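Local coordinates for protein Bcl-2 homolog (Gene 16?) (Murid herpesvirus 4, PDB 4MI8) that inhibits apoptosis and starvation-induced autophagy of the infected host cell, binding host BECN1, BAK1 and BAX as a viral Bcl-2 homolog, at residues F18-S23 and G107-D112. Residues are numbered along the deposited sequence; the frame is centred on the assembly and turned at random.
Sequences FLKTVS and GSWTED
Lys20 lies over one face of the Trp109 indole, its aliphatic chain crossing the ring system rather than pointing into it. From CB, chi1 of -64° sets CG anti to the carbonyl carbon, and the chain runs extended from there. CG comes down almost on the ring normal, 3.6 Å from the centroid of the six-membered ring and 5° off that normal, a CH-pi contact. CD carries the chain onward along the face, and CE lies over the same face nearer the rim, on the NE1-CE2 side, 3.4 Å from Trp109 NE1. The ammonium NZ has by then passed beyond the edge of the indole, with Trp109 NE1 its closest atom across the contact, at 4.1 Å.

Leu19 approaches the same indole differently: its CB meets Trp109 CH2 at 3.8 Å, at the ring edge and near the plane. Trp109 reaches both residues because its CG is anti to the backbone N (chi1 -162°), which brings the indole back to the helix. His113 also meets the indole, the two rings at a slant, and Val25 and Asn117 touch its side chain.

Three residues on from Lys20, Ser23 O receives a CA-H...O contact from Gly107 CA at 3.1 Å; no conventional hydrogen bond joins the two segments. Ser23 folds its hydroxyl back onto the helix, where OG donates to Leu19 O at 2.9 Å. Ser23 N uses that same carbonyl from the opposite face of its plane, so two donors grip one oxygen.

The arrangement packs the last turn of helix 8-23 against the loop that leads into helix 111-126, within the all-helical Bcl-2 fold.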
loop_
_atom_site.group_PDB
_atom_site.type_symbol
_atom_site.label_atom_id
_atom_site.label_comp_id
_atom_site.label_asym_id
_atom_site.label_seq_id
_atom_site.Cartn_x
_atom_site.Cartn_y
_atom_site.Cartn_z
ATOM N N PHE A 18 0.286 4.879 8.326
ATOM C CA PHE A 18 0.916 3.697 7.695
ATOM C C PHE A 18 2.224 4.128 7.076
ATOM O O PHE A 18 3.241 3.497 7.355
ATOM C CB PHE A 18 0.051 3.066 6.635
ATOM C CG PHE A 18 0.757 2.000 5.809
ATOM C CD1 PHE A 18 0.930 0.687 6.293
ATOM C CD2 PHE A 18 1.290 2.313 4.531
ATOM C CE1 PHE A 18 1.554 -0.285 5.480
ATOM C CE2 PHE A 18 1.900 1.351 3.736
ATOM C CZ PHE A 18 2.044 0.049 4.204
ATOM N N LEU A 19 2.202 5.178 6.251
ATOM C CA LEU A 19 3.437 5.668 5.573
ATOM C C LEU A 19 4.508 6.200 6.571
ATOM O O LEU A 19 5.724 5.979 6.375
ATOM C CB LEU A 19 3.118 6.730 4.542
ATOM C CG LEU A 19 2.170 6.264 3.415
ATOM C CD1 LEU A 19 1.744 7.484 2.561
ATOM C CD2 LEU A 19 2.887 5.300 2.494
ATOM N N LYS A 20 4.074 6.896 7.611
ATOM C CA LYS A 20 5.035 7.461 8.587
ATOM C C LYS A 20 5.675 6.301 9.323
ATOM O O LYS A 20 6.911 6.301 9.535
ATOM C CB LYS A 20 4.384 8.438 9.583
ATOM C CG LYS A 20 3.803 9.690 8.943
ATOM C CD LYS A 20 3.267 10.719 9.960
ATOM C CE LYS A 20 2.914 12.003 9.200
ATOM N NZ LYS A 20 2.192 13.135 9.938
ATOM N N THR A 21 4.860 5.290 9.673
ATOM C CA THR A 21 5.384 4.108 10.390
ATOM C C THR A 21 6.414 3.386 9.549
ATOM O O THR A 21 7.462 3.088 10.063
ATOM C CB THR A 21 4.284 3.106 10.861
ATOM O OG1 THR A 21 3.374 3.711 11.795
ATOM C CG2 THR A 21 4.891 1.924 11.557
ATOM N N VAL A 22 6.136 3.077 8.276
ATOM C CA VAL A 22 7.076 2.307 7.472
ATOM C C VAL A 22 8.261 3.186 7.068
ATOM O O VAL A 22 9.363 2.685 6.756
ATOM C CB VAL A 22 6.445 1.628 6.215
ATOM C CG1 VAL A 22 5.262 0.722 6.591
ATOM C CG2 VAL A 22 6.039 2.652 5.152
ATOM N N SER A 23 8.055 4.508 7.073
ATOM C CA SER A 23 9.181 5.448 6.928
ATOM C C SER A 23 9.970 5.710 8.224
ATOM O O SER A 23 11.040 6.319 8.199
ATOM C CB SER A 23 8.700 6.756 6.332
ATOM O OG SER A 23 8.269 6.488 5.026
ATOM N N GLY A 107 14.130 7.091 6.933
ATOM C CA GLY A 107 13.857 7.673 8.252
ATOM C C GLY A 107 13.444 9.136 8.250
ATOM O O GLY A 107 13.673 9.829 9.217
ATOM N N SER A 108 12.836 9.598 7.162
ATOM C CA SER A 108 12.459 11.006 7.062
ATOM C C SER A 108 11.080 11.227 6.445
ATOM O O SER A 108 10.645 10.471 5.577
ATOM C CB SER A 108 13.514 11.783 6.271
ATOM O OG SER A 108 14.823 11.355 6.609
ATOM N N TRP A 109 10.404 12.279 6.901
ATOM C CA TRP A 109 9.116 12.665 6.358
ATOM C C TRP A 109 9.299 13.803 5.399
ATOM O O TRP A 109 8.937 14.961 5.695
ATOM C CB TRP A 109 8.162 13.065 7.475
ATOM C CG TRP A 109 6.710 13.061 7.061
ATOM C CD1 TRP A 109 5.783 14.091 7.199
ATOM C CD2 TRP A 109 5.966 11.966 6.421
ATOM N NE1 TRP A 109 4.559 13.719 6.704
ATOM C CE2 TRP A 109 4.600 12.458 6.224
ATOM C CE3 TRP A 109 6.283 10.680 6.010
ATOM C CZ2 TRP A 109 3.618 11.679 5.641
ATOM C CZ3 TRP A 109 5.281 9.904 5.422
ATOM C CH2 TRP A 109 3.982 10.394 5.243
ATOM N N THR A 110 9.867 13.492 4.239
ATOM C CA THR A 110 10.204 14.500 3.229
ATOM C C THR A 110 8.961 14.894 2.496
ATOM O O THR A 110 7.892 14.292 2.702
ATOM C CB THR A 110 11.212 13.982 2.195
ATOM O OG1 THR A 110 10.545 13.064 1.342
ATOM C CG2 THR A 110 12.374 13.263 2.885
ATOM N N GLU A 111 9.128 15.864 1.614
ATOM C CA GLU A 111 8.040 16.414 0.831
ATOM C C GLU A 111 7.489 15.428 -0.178
ATOM O O GLU A 111 6.323 15.520 -0.515
ATOM C CB GLU A 111 8.506 17.671 0.105
ATOM C CG GLU A 111 9.119 18.725 1.042
ATOM C CD GLU A 111 8.097 19.372 2.004
ATOM O OE1 GLU A 111 7.154 20.029 1.488
ATOM O OE2 GLU A 111 8.231 19.246 3.263
ATOM N N ASP A 112 8.345 14.534 -0.680
ATOM C CA ASP A 112 7.949 13.426 -1.543
ATOM C C ASP A 112 7.117 12.378 -0.811
ATOM O O ASP A 112 6.212 11.798 -1.416
ATOM C CB ASP A 112 9.154 12.700 -2.101
ATOM C CG ASP A 112 9.769 13.414 -3.257
ATOM O OD1 ASP A 112 9.139 14.369 -3.769
ATOM O OD2 ASP A 112 10.888 13.015 -3.649
#